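Local coordinates for enoyl-CoA hydratase/isomerase (Mycobacterium avium, PDB 3P5M), which probably catalyses the hydration or double-bond isomerisation of enoyl-coenzyme A thioesters, as do other members of the crotonase superfamily, at residues P33-L38 / A78-R83; V84-T89 / A215-V220; F125-T130 / S154-T159; G133-G138 / E226-L231; L146-A151 / W171-H176. All blocks are in the same frame, centred on the assembly; numbering follows the deposited sequence.

Interaction 1 (P33-L38 / A78-R83)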
# COMPACT_ATOMS: atom_id res chain seq x y z
N PRO B 33 31.83 28.93 1.47
CA PRO B 33 32.38 29.01 0.11
C PRO B 33 31.65 28.07 -0.85
O PRO B 33 31.25 28.47 -1.93
CB PRO B 33 33.84 28.56 0.26
CG PRO B 33 34.15 28.62 1.74
CD PRO B 33 32.89 29.00 2.50
N MET B 34 31.46 26.82 -0.43
CA MET B 34 30.85 25.80 -1.27
C MET B 34 29.43 26.19 -1.69
O MET B 34 29.05 26.03 -2.86
CB MET B 34 30.87 24.44 -0.57
CG MET B 34 30.35 23.29 -1.38
SD MET B 34 30.79 21.78 -0.52
CE MET B 34 30.01 20.51 -1.53
N LEU B 35 28.67 26.72 -0.73
CA LEU B 35 27.28 27.13 -1.00
C LEU B 35 27.20 28.32 -1.95
O LEU B 35 26.41 28.30 -2.89
CB LEU B 35 26.53 27.44 0.31
CG LEU B 35 26.25 26.27 1.25
CD1 LEU B 35 25.71 26.75 2.59
CD2 LEU B 35 25.30 25.28 0.62
N GLU B 36 28.02 29.33 -1.69
CA GLU B 36 28.09 30.52 -2.55
C GLU B 36 28.47 30.18 -3.98
O GLU B 36 27.89 30.69 -4.92
CB GLU B 36 29.05 31.57 -1.99
CG GLU B 36 28.36 32.63 -1.15
CD GLU B 36 29.33 33.63 -0.53
OE1 GLU B 36 30.38 33.94 -1.16
OE2 GLU B 36 29.07 34.12 0.60
N GLU B 37 29.46 29.30 -4.11
CA GLU B 37 29.85 28.75 -5.40
C GLU B 37 28.67 28.09 -6.14
O GLU B 37 28.39 28.40 -7.29
CB GLU B 37 31.00 27.75 -5.22
CG GLU B 37 31.53 27.14 -6.54
CD GLU B 37 32.40 28.09 -7.34
OE1 GLU B 37 32.67 29.20 -6.87
OE2 GLU B 37 32.82 27.72 -8.45
N LEU B 38 28.00 27.19 -5.44
CA LEU B 38 26.85 26.49 -5.98
C LEU B 38 25.81 27.47 -6.53
O LEU B 38 25.28 27.30 -7.63
CB LEU B 38 26.26 25.63 -4.86
CG LEU B 38 25.06 24.70 -5.08
CD1 LEU B 38 25.24 23.85 -6.31
CD2 LEU B 38 24.85 23.81 -3.85
N ALA B 78 23.92 30.10 6.96
CA ALA B 78 22.47 30.05 6.95
C ALA B 78 21.96 30.87 5.77
O ALA B 78 21.11 30.40 4.99
CB ALA B 78 21.90 30.59 8.29
N ASP B 79 22.52 32.07 5.62
CA ASP B 79 22.20 32.96 4.48
C ASP B 79 22.54 32.32 3.12
O ASP B 79 21.72 32.35 2.18
CB ASP B 79 22.87 34.34 4.59
CG ASP B 79 22.30 35.19 5.76
OD1 ASP B 79 21.18 34.93 6.28
OD2 ASP B 79 23.00 36.14 6.16
N ALA B 80 23.75 31.77 2.99
CA ALA B 80 24.15 31.16 1.71
C ALA B 80 23.24 29.95 1.34
O ALA B 80 22.75 29.83 0.18
CB ALA B 80 25.66 30.78 1.74
N ALA B 81 22.99 29.09 2.33
CA ALA B 81 22.09 27.92 2.19
C ALA B 81 20.69 28.34 1.80
O ALA B 81 20.07 27.75 0.90
CB ALA B 81 22.05 27.16 3.47
N ASN B 82 20.19 29.39 2.44
CA ASN B 82 18.92 29.99 2.05
C ASN B 82 18.89 30.45 0.60
O ASN B 82 17.92 30.18 -0.14
CB ASN B 82 18.51 31.11 3.02
CG ASN B 82 18.02 30.56 4.37
OD1 ASN B 82 17.63 29.39 4.46
ND2 ASN B 82 18.00 31.41 5.40
N ARG B 83 19.97 31.12 0.16
CA ARG B 83 20.00 31.64 -1.20
C ARG B 83 20.13 30.53 -2.24
O ARG B 83 19.64 30.69 -3.35
CB ARG B 83 21.10 32.71 -1.37
CG ARG B 83 20.64 34.14 -0.89
CD ARG B 83 21.74 34.90 -0.11
NE ARG B 83 23.06 34.40 -0.52
CZ ARG B 83 24.21 34.73 0.07
NH1 ARG B 83 24.21 35.59 1.08
NH2 ARG B 83 25.35 34.19 -0.37
O HOH W 1 24.67 30.80 -1.69
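With CG of Leu-35 turned anti to its own carbonyl carbon (chi1 -67°), CD1 of Leu-35 is carried across to helix 74-90, 3.8 Å from CB of Ala-81. The backbones themselves set a second contact, CB of Leu-35 on CB of Ala-80 at 3.7 Å. This is near-parallel packing of two helices of the crotonase-type fold: the small alanines let the segment axes approach to 8.7 Å, crossing at 26°. On the exposed side of helix 74-90, bends at chi2 and chi3 (25° at the latter) fold the Arg-83 chain back, and one face of its guanidinium rests above the backbone of Asp-79 and Ala-80. The in-plane edge is met by CG of Glu-36, 3.5 Å from NH2 of Arg-83. The two chains lie side by side and point the same way, and OE2 of Glu-36 is left in a long salt bridge, 3.8 Å from NH2 of Arg-83. Between the helices a water donates to O of Ala-80 at 2.9 Å and weakly to O of Leu-35. Phe-106 of helix 106-113 touches both Leu-35 and Ala-81. Apolar packing on the buried side probably carries most of the contact, while the long ion pair at the exposed side probably adds little.

Interaction 2 (V84-T89 / A215-V220)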
# COMPACT_ATOMS: atom_id res chain seq x y z
N VAL B 84 20.78 29.41 -1.90
CA VAL B 84 20.86 28.26 -2.83
C VAL B 84 19.45 27.77 -3.13
O VAL B 84 19.06 27.61 -4.28
CB VAL B 84 21.74 27.11 -2.27
CG1 VAL B 84 21.57 25.84 -3.10
CG2 VAL B 84 23.24 27.53 -2.24
N VAL B 85 18.67 27.59 -2.07
CA VAL B 85 17.31 27.07 -2.21
C VAL B 85 16.43 28.05 -3.02
O VAL B 85 15.69 27.64 -3.90
CB VAL B 85 16.68 26.75 -0.83
CG1 VAL B 85 15.15 26.51 -0.98
CG2 VAL B 85 17.43 25.56 -0.17
N ARG B 86 16.53 29.33 -2.71
CA ARG B 86 15.78 30.33 -3.45
C ARG B 86 16.16 30.36 -4.93
O ARG B 86 15.28 30.39 -5.77
CB ARG B 86 15.85 31.72 -2.81
CG ARG B 86 15.11 32.81 -3.65
CD ARG B 86 13.57 32.56 -3.88
NE ARG B 86 12.76 32.87 -2.70
CZ ARG B 86 11.42 32.88 -2.66
NH1 ARG B 86 10.69 32.63 -3.76
NH2 ARG B 86 10.80 33.16 -1.52
N ALA B 87 17.45 30.33 -5.24
CA ALA B 87 17.94 30.27 -6.63
C ALA B 87 17.42 29.07 -7.45
O ALA B 87 17.06 29.20 -8.64
CB ALA B 87 19.47 30.32 -6.64
N ILE B 88 17.41 27.89 -6.84
CA ILE B 88 16.84 26.72 -7.52
C ILE B 88 15.33 26.91 -7.77
O ILE B 88 14.85 26.69 -8.87
CB ILE B 88 17.08 25.40 -6.72
CG1 ILE B 88 18.57 25.03 -6.68
CG2 ILE B 88 16.32 24.29 -7.33
CD1 ILE B 88 18.98 24.16 -5.42
N THR B 89 14.58 27.32 -6.76
CA THR B 89 13.12 27.45 -6.96
C THR B 89 12.76 28.59 -7.94
O THR B 89 11.69 28.58 -8.58
CB THR B 89 12.35 27.69 -5.63
OG1 THR B 89 12.83 28.88 -4.99
CG2 THR B 89 12.52 26.53 -4.66
N ALA B 215 4.85 30.91 -0.68
CA ALA B 215 4.59 32.22 -0.10
C ALA B 215 5.33 32.41 1.23
O ALA B 215 5.77 33.51 1.54
CB ALA B 215 3.09 32.48 0.05
N GLU B 216 5.50 31.33 2.01
CA GLU B 216 6.17 31.47 3.30
C GLU B 216 7.66 31.14 3.27
O GLU B 216 8.29 31.14 4.33
CB GLU B 216 5.45 30.63 4.40
CG GLU B 216 3.92 30.83 4.43
CD GLU B 216 3.55 32.29 4.62
OE1 GLU B 216 4.31 32.98 5.32
OE2 GLU B 216 2.55 32.74 4.06
N LEU B 217 8.23 30.82 2.09
CA LEU B 217 9.65 30.43 2.06
C LEU B 217 10.54 31.47 2.74
O LEU B 217 11.29 31.15 3.64
CB LEU B 217 10.18 30.13 0.64
CG LEU B 217 11.62 29.59 0.52
CD1 LEU B 217 11.86 28.32 1.36
CD2 LEU B 217 11.98 29.29 -0.98
N GLU B 218 10.45 32.73 2.32
CA GLU B 218 11.31 33.77 2.90
C GLU B 218 11.10 33.97 4.42
O GLU B 218 12.08 33.87 5.18
CB GLU B 218 11.20 35.09 2.12
CG GLU B 218 12.43 35.98 2.17
CD GLU B 218 12.23 37.32 1.48
OE1 GLU B 218 11.23 38.01 1.75
OE2 GLU B 218 13.06 37.69 0.65
N PRO B 219 9.85 34.25 4.88
CA PRO B 219 9.70 34.43 6.34
C PRO B 219 10.18 33.20 7.15
O PRO B 219 10.74 33.34 8.24
CB PRO B 219 8.18 34.61 6.56
CG PRO B 219 7.55 34.66 5.24
CD PRO B 219 8.59 34.52 4.15
N VAL B 220 9.95 31.99 6.61
CA VAL B 220 10.36 30.79 7.32
C VAL B 220 11.89 30.68 7.36
O VAL B 220 12.45 30.31 8.39
CB VAL B 220 9.72 29.49 6.75
CG1 VAL B 220 10.40 28.25 7.34
CG2 VAL B 220 8.24 29.46 7.03
O HOH W 2 8.76 33.67 0.27
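Arg-86 and Leu-217 make the first shell, their side chains sliding past each other in opposite directions. CD2 of Leu-217 sits over one face of the guanidinium, toward its rim and 4.0 Å from CZ of Arg-86, while NH2 of Arg-86 lies 3.8 Å from CB of Leu-217. The same methyl reaches CG1 of Val-85 at 4.2 Å and OG1 of Thr-89 at 4.1 Å, so it is received by three residues of helix 74-90. What places the guanidinium is a chain bent at chi2 and chi3 (60° and 77°), which swings its end toward the start of helix 217-231. In the guanidinium plane a water accepts a weak bond from NH2 of Arg-86; it also accepts from N of Glu-218 at 2.8 Å and donates to O of Ala-215, linking the arginine to the start of that helix and the loop before it. The carboxylate of Glu-218 is near but not in contact. The hydroxyl of Thr-89 is turned back on its own helix, OG1 donating to O of Arg-86 at 3.0 Å, and Thr-89 also touches Arg-150 of a neighbouring subunit. Further out, Val-85 packs on Phe-106 and Ala-113 of helix 106-113, Val-84 and Ile-88 pack on helix 32-47, and Val-220 rests on helix 140-143.

Interaction 3 (F125-T130 / S154-T159)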
# COMPACT_ATOMS: atom_id res chain seq x y z
N PHE B 125 16.49 10.45 3.26
CA PHE B 125 16.26 11.88 3.52
C PHE B 125 16.09 11.99 5.02
O PHE B 125 15.34 11.21 5.64
CB PHE B 125 15.01 12.32 2.75
CG PHE B 125 15.13 12.12 1.26
CD1 PHE B 125 15.56 13.16 0.42
CD2 PHE B 125 14.89 10.89 0.70
CE1 PHE B 125 15.71 12.97 -0.94
CE2 PHE B 125 15.03 10.68 -0.65
CZ PHE B 125 15.44 11.72 -1.49
N GLN B 126 16.81 12.92 5.63
CA GLN B 126 16.84 12.93 7.07
C GLN B 126 17.17 14.33 7.59
O GLN B 126 18.13 14.95 7.14
CB GLN B 126 17.90 11.95 7.57
CG GLN B 126 17.97 11.83 9.11
CD GLN B 126 19.23 11.09 9.60
OE1 GLN B 126 20.22 11.02 8.89
NE2 GLN B 126 19.18 10.53 10.81
N LEU B 127 16.39 14.79 8.56
CA LEU B 127 16.67 16.05 9.26
C LEU B 127 17.42 15.68 10.55
O LEU B 127 16.83 15.59 11.64
CB LEU B 127 15.37 16.81 9.55
CG LEU B 127 14.50 17.18 8.35
CD1 LEU B 127 13.23 17.95 8.78
CD2 LEU B 127 15.29 17.99 7.31
N ALA B 128 18.71 15.40 10.41
CA ALA B 128 19.49 14.97 11.57
C ALA B 128 19.88 16.13 12.49
O ALA B 128 20.57 15.91 13.47
CB ALA B 128 20.72 14.16 11.16
N PHE B 129 19.45 17.35 12.20
CA PHE B 129 19.96 18.49 12.94
C PHE B 129 19.76 18.33 14.45
O PHE B 129 20.68 18.60 15.23
CB PHE B 129 19.30 19.82 12.51
CG PHE B 129 19.08 19.98 11.03
CD1 PHE B 129 19.91 20.85 10.29
CD2 PHE B 129 18.02 19.34 10.37
CE1 PHE B 129 19.71 21.04 8.94
CE2 PHE B 129 17.80 19.55 9.00
CZ PHE B 129 18.65 20.41 8.28
N THR B 130 18.57 17.89 14.87
CA THR B 130 18.24 17.83 16.30
C THR B 130 19.13 16.91 17.09
O THR B 130 19.20 17.04 18.32
CB THR B 130 16.75 17.50 16.61
OG1 THR B 130 16.32 16.36 15.86
CG2 THR B 130 15.84 18.67 16.29
N SER B 154 6.87 17.37 11.27
CA SER B 154 7.16 17.44 12.72
C SER B 154 7.92 16.21 13.16
O SER B 154 8.88 16.32 13.89
CB SER B 154 5.89 17.53 13.58
OG SER B 154 5.01 18.50 13.07
N ARG B 155 7.46 15.04 12.72
CA ARG B 155 8.15 13.82 13.04
C ARG B 155 9.59 13.83 12.50
O ARG B 155 10.53 13.66 13.29
CB ARG B 155 7.39 12.56 12.55
CG ARG B 155 8.11 11.25 12.99
CD ARG B 155 7.27 9.98 12.78
NE ARG B 155 8.04 8.76 13.06
CZ ARG B 155 7.49 7.56 13.24
NH1 ARG B 155 6.17 7.44 13.18
NH2 ARG B 155 8.26 6.48 13.50
N MET B 156 9.77 14.06 11.19
CA MET B 156 11.12 14.12 10.63
C MET B 156 12.03 15.02 11.47
O MET B 156 13.15 14.65 11.79
CB MET B 156 11.10 14.64 9.20
CG MET B 156 10.70 13.56 8.21
SD MET B 156 10.83 14.15 6.53
CE MET B 156 12.60 14.02 6.31
N ALA B 157 11.51 16.19 11.84
CA ALA B 157 12.33 17.21 12.50
C ALA B 157 12.56 16.85 13.96
O ALA B 157 13.66 16.98 14.44
CB ALA B 157 11.71 18.61 12.37
N MET B 158 11.53 16.40 14.64
CA MET B 158 11.65 16.07 16.05
C MET B 158 12.32 14.73 16.38
O MET B 158 12.96 14.62 17.44
CB MET B 158 10.32 16.21 16.74
CG MET B 158 9.99 17.68 16.89
SD MET B 158 8.41 18.04 17.60
CE MET B 158 8.26 16.77 18.82
N THR B 159 12.21 13.74 15.50
CA THR B 159 12.81 12.41 15.80
C THR B 159 14.14 12.17 15.10
O THR B 159 14.88 11.21 15.43
CB THR B 159 11.86 11.23 15.44
OG1 THR B 159 11.74 11.13 14.02
CG2 THR B 159 10.54 11.38 16.06
O HOH W 3 14.35 13.22 9.85
O HOH W 4 15.96 17.71 12.98
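Leu-127, where the chain leaves strand 124-126 for the 3-10 turn at Phe-129 and Thr-130, comes with its CA within 5.5 Å of CA of Ala-157 on the last turns of helix 150-159. Its CD1 meets the helix, 3.9 Å from CA of Ala-157 and 4.0 Å from CB of Met-156. The thioether of Met-156, bent at chi3 (78°), carries CE back to the strand, 4.0 Å from O of Phe-125. Helices 140-143, 145-148 and 150-159 come between strand 124-126 and its antiparallel partner 163-164, and the contact packs the last of them against the end of the first strand. NE2 of Gln-126 donates to O of Ala-160, just after the helix. Polar links accompany the apolar contacts. OG1 of Thr-130 donates to O of Ala-157 at 3.1 Å, approaching almost head-on with a C=O...donor angle of 162°. One water joins N of Leu-127 to O of Met-156 and donates to the latter at 2.7 Å. A second donates to O of Leu-127 and to O of Ala-157 and accepts from N of Thr-130, so that O of Ala-157 receives both a hydroxyl and a water. Beyond the helix, Ala-157 packs on Thr-205 and Met-158 on Pro-94, both of a neighbouring subunit.

Interaction 4 (G133-G138 / E226-L231)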
# COMPACT_ATOMS: atom_id res chain seq x y z
N GLY B 133 21.29 19.18 18.51
CA GLY B 133 20.58 20.27 19.17
C GLY B 133 20.30 21.48 18.29
O GLY B 133 20.04 22.58 18.81
N LEU B 134 20.36 21.28 16.98
CA LEU B 134 20.08 22.33 16.01
C LEU B 134 18.75 22.03 15.30
O LEU B 134 18.20 20.95 15.45
CB LEU B 134 21.21 22.44 14.99
CG LEU B 134 22.59 22.81 15.54
CD1 LEU B 134 23.58 23.04 14.39
CD2 LEU B 134 22.51 24.08 16.43
N MET B 135 18.26 22.99 14.52
CA MET B 135 16.94 22.93 13.91
C MET B 135 17.10 22.88 12.39
O MET B 135 18.22 23.08 11.89
CB MET B 135 16.14 24.19 14.30
CG MET B 135 16.59 25.42 13.50
SD MET B 135 15.67 26.90 13.92
CE MET B 135 14.07 26.50 13.27
N PRO B 136 16.00 22.59 11.65
CA PRO B 136 16.09 22.47 10.18
C PRO B 136 16.51 23.82 9.59
O PRO B 136 16.27 24.85 10.21
CB PRO B 136 14.67 22.09 9.77
CG PRO B 136 14.16 21.29 10.96
CD PRO B 136 14.72 22.04 12.16
N ASP B 137 17.17 23.78 8.43
CA ASP B 137 17.58 25.01 7.72
C ASP B 137 17.33 24.93 6.20
O ASP B 137 16.74 23.95 5.70
CB ASP B 137 19.06 25.31 7.96
CG ASP B 137 19.96 24.22 7.42
OD1 ASP B 137 19.51 23.35 6.63
OD2 ASP B 137 21.14 24.22 7.80
N GLY B 138 17.78 25.95 5.46
CA GLY B 138 17.57 26.00 4.02
C GLY B 138 16.17 26.43 3.66
O GLY B 138 15.91 26.73 2.51
N GLU B 226 17.38 32.93 12.37
CA GLU B 226 17.41 33.45 13.77
C GLU B 226 17.52 32.33 14.82
O GLU B 226 18.25 32.46 15.81
CB GLU B 226 16.17 34.31 14.09
CG GLU B 226 16.26 34.93 15.44
CD GLU B 226 15.08 35.79 15.79
OE1 GLU B 226 14.37 36.24 14.88
OE2 GLU B 226 14.87 36.02 17.00
N GLY B 227 16.73 31.27 14.61
CA GLY B 227 16.75 30.12 15.49
C GLY B 227 18.10 29.43 15.55
O GLY B 227 18.59 29.12 16.64
N GLN B 228 18.73 29.20 14.40
CA GLN B 228 20.04 28.56 14.39
C GLN B 228 21.08 29.41 15.13
O GLN B 228 21.88 28.88 15.88
CB GLN B 228 20.53 28.23 12.97
CG GLN B 228 21.43 27.00 12.93
CD GLN B 228 20.58 25.71 13.05
OE1 GLN B 228 19.99 25.43 14.10
NE2 GLN B 228 20.44 24.98 11.94
N LEU B 229 21.05 30.73 14.92
CA LEU B 229 21.87 31.67 15.69
C LEU B 229 21.71 31.54 17.19
O LEU B 229 22.68 31.58 17.93
CB LEU B 229 21.57 33.12 15.26
CG LEU B 229 22.30 33.57 13.99
CD1 LEU B 229 21.77 34.96 13.54
CD2 LEU B 229 23.84 33.55 14.19
N ALA B 230 20.47 31.41 17.65
CA ALA B 230 20.23 31.24 19.07
C ALA B 230 20.66 29.84 19.54
O ALA B 230 21.20 29.67 20.64
CB ALA B 230 18.79 31.47 19.39
N LEU B 231 20.44 28.83 18.69
CA LEU B 231 20.69 27.43 19.09
C LEU B 231 22.17 27.09 19.25
O LEU B 231 22.51 26.34 20.16
CB LEU B 231 19.98 26.43 18.17
CG LEU B 231 18.46 26.37 18.30
CD1 LEU B 231 17.91 25.31 17.31
CD2 LEU B 231 18.03 26.06 19.71
O HOH W 5 21.50 27.20 9.46
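The loop between strand 124-126 and helix 140-143 meets the C-terminal end of helix 217-231 at Gln-228, whose carboxamide bonds to both polar backbone atoms of Met-135. N of Met-135 donates to OE1 of Gln-228 at 3.0 Å; the bond is almost straight (177°) and lies in the carbonyl plane, on a lone pair. In return NE2 of Gln-228 donates to O of Met-135 at 2.9 Å, a slightly bent bond in which NE2 is tilted from the plane of the accepting carbonyl. A bend at chi2 (77°) brings the amide round to face the loop. In effect the side-chain amide imitates a neighbouring strand, giving an irregular piece of chain the paired N-H and C=O bonds of sheet edges, and two bonds at once fix the rotation of the amide. A water joins NE2 weakly to OD2 of Asp-137. Apolar groups pack on each side of this pair of bonds. CB of Leu-134 presses on OE1 of Gln-228 at 3.3 Å, its chain crossing that of the glutamine at about a right angle, and the side chain of Met-135 lies on the opposite face of the amide. Leu-231 spans both, its CD1 3.7 Å from CB of Met-135; the side chains of Leu-134 and Leu-231 slide past each other in opposite directions, CD2 of Leu-134 against CB of Leu-231. SD of Met-135 runs close over the helix backbone, 3.7 Å from CA of Gly-227, a residue with no side chain to stand in its way. A neighbouring subunit covers part of the junction: its Thr-205 packs on Met-135 and Pro-136, and its Ala-201 on Leu-231.

Interaction 5 (L146-A151 / W171-H176); sequences LLIGRA and WGMISH
Apolar packing comes first, and Ile-148 carries most of it. Its two branches divide the work: CG2 of Ile-148 lies 3.7 Å from CB of Met-173 and 3.8 Å from CB of Trp-171, while CD1 of Ile-148 comes obliquely to the indole, 4.0 Å from CE3 of Trp-171. With CG1 between the backbone N and the carbonyl carbon (chi1 65°), CG2 is turned away from the carbonyl carbon and toward the opposing turn. The side chains of Ile-148 and Met-173 run side by side in the same direction. Leu-147 adds a contact of its own, its CD1 resting 3.7 Å from O of Met-173.

Two glycines shape the backbone here. Gly-172 ends helix 165-171 in a Schellman motif with positive phi, and O of Gly-172 comes within 3.3 Å of O of Leu-147; both are acceptors and no hydrogen bond joins them. Gly-149, also with positive phi, ends helix 145-148 and stands at the N-cap of helix 150-159.

Polar and charged partners lie outside the interface: Trp-171 makes a cation-pi contact with Arg-152, and NH2 of Arg-150 donates to O of Leu-112 of a neighbouring subunit. No direct hydrogen bond spans the two segments, so their cohesion probably rests on van der Waals packing of Ile-148 against the indole and the CB and CG of Met-173.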
# COMPACT_ATOMS: atom_id res chain seq x y z
N LEU B 146 4.43 21.24 2.37
CA LEU B 146 3.74 21.25 1.08
C LEU B 146 4.12 20.02 0.26
O LEU B 146 3.72 19.87 -0.88
CB LEU B 146 4.03 22.57 0.31
CG LEU B 146 3.20 23.81 0.74
CD1 LEU B 146 1.73 23.58 0.42
CD2 LEU B 146 3.36 24.12 2.26
N LEU B 147 4.94 19.14 0.83
CA LEU B 147 5.30 17.88 0.16
C LEU B 147 4.60 16.70 0.83
O LEU B 147 3.97 15.88 0.14
CB LEU B 147 6.83 17.69 0.16
CG LEU B 147 7.60 18.72 -0.67
CD1 LEU B 147 9.10 18.52 -0.56
CD2 LEU B 147 7.18 18.66 -2.12
N ILE B 148 4.70 16.64 2.17
CA ILE B 148 4.30 15.48 2.98
C ILE B 148 3.29 15.83 4.11
O ILE B 148 2.90 14.96 4.87
CB ILE B 148 5.54 14.76 3.61
CG1 ILE B 148 6.25 15.69 4.62
CG2 ILE B 148 6.55 14.28 2.53
CD1 ILE B 148 7.42 15.01 5.34
N GLY B 149 2.88 17.10 4.22
CA GLY B 149 1.98 17.51 5.30
C GLY B 149 2.73 17.81 6.60
O GLY B 149 3.92 17.43 6.78
N ARG B 150 2.08 18.55 7.48
CA ARG B 150 2.73 19.00 8.72
C ARG B 150 3.10 17.88 9.71
O ARG B 150 4.10 17.99 10.41
CB ARG B 150 1.84 20.06 9.39
CG ARG B 150 2.28 20.55 10.73
CD ARG B 150 1.38 21.73 11.16
NE ARG B 150 1.28 21.75 12.60
CZ ARG B 150 0.25 21.26 13.28
NH1 ARG B 150 0.27 21.30 14.60
NH2 ARG B 150 -0.81 20.76 12.63
N ALA B 151 2.29 16.81 9.78
CA ALA B 151 2.54 15.78 10.80
C ALA B 151 3.81 14.99 10.51
O ALA B 151 4.60 14.71 11.42
CB ALA B 151 1.35 14.83 10.97
N TRP B 171 5.01 9.04 0.32
CA TRP B 171 4.59 10.24 1.00
C TRP B 171 4.41 11.40 0.06
O TRP B 171 3.82 12.39 0.46
CB TRP B 171 5.66 10.64 2.03
CG TRP B 171 5.69 9.79 3.27
CD1 TRP B 171 4.98 8.61 3.52
CD2 TRP B 171 6.49 10.02 4.42
NE1 TRP B 171 5.27 8.15 4.78
CE2 TRP B 171 6.19 8.99 5.36
CE3 TRP B 171 7.41 11.03 4.78
CZ2 TRP B 171 6.82 8.92 6.63
CZ3 TRP B 171 8.01 10.95 6.04
CH2 TRP B 171 7.70 9.90 6.95
N GLY B 172 5.00 11.33 -1.14
CA GLY B 172 4.95 12.49 -2.09
C GLY B 172 6.03 13.53 -1.82
O GLY B 172 5.92 14.70 -2.29
N MET B 173 7.10 13.11 -1.10
CA MET B 173 8.23 13.99 -0.84
C MET B 173 9.03 14.25 -2.10
O MET B 173 9.54 15.34 -2.30
CB MET B 173 9.20 13.36 0.19
CG MET B 173 10.24 14.33 0.78
SD MET B 173 11.61 13.53 1.71
CE MET B 173 10.64 12.99 3.12
N ILE B 174 9.15 13.23 -2.93
CA ILE B 174 10.00 13.25 -4.10
C ILE B 174 9.21 12.80 -5.32
O ILE B 174 8.28 11.99 -5.19
CB ILE B 174 11.29 12.35 -3.89
CG1 ILE B 174 10.91 10.94 -3.43
CG2 ILE B 174 12.21 13.04 -2.84
CD1 ILE B 174 12.09 9.92 -3.50
N SER B 175 9.57 13.30 -6.50
CA SER B 175 8.81 12.99 -7.71
C SER B 175 9.07 11.59 -8.28
O SER B 175 8.16 10.98 -8.81
CB SER B 175 9.09 14.04 -8.77
OG SER B 175 10.46 13.98 -9.13
N HIS B 176 10.29 11.07 -8.11
CA HIS B 176 10.72 9.79 -8.75
C HIS B 176 11.42 8.83 -7.85
O HIS B 176 12.32 9.22 -7.05
CB HIS B 176 11.63 10.06 -9.95
CG HIS B 176 10.92 10.66 -11.13
ND1 HIS B 176 10.55 11.98 -11.16
CD2 HIS B 176 10.48 10.10 -12.28
CE1 HIS B 176 9.94 12.23 -12.31
NE2 HIS B 176 9.87 11.10 -13.00

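In the fold
From the N terminus, interaction 1 closes the first loop and is complete before any other opens. Helix 74-90 then begins interaction 2, whose long loop encloses interactions 3 and 5. Interaction 4 starts inside that loop and ends beyond it, so the two cross, sharing helix 217-231. Interaction 3 crosses both interaction 4, its neighbour along the loop after strand 124-126, and interaction 5, with which it shares helix 150-159 and a Met-156 to Met-173 packing; interaction 5 is nested within interaction 4. Interactions 1 and 2 thus join helices 32-47, 74-90 and 217-231, whereas interaction 5 joins helix 145-148 to the loop leading into edge strand 176-177 of the main sheet.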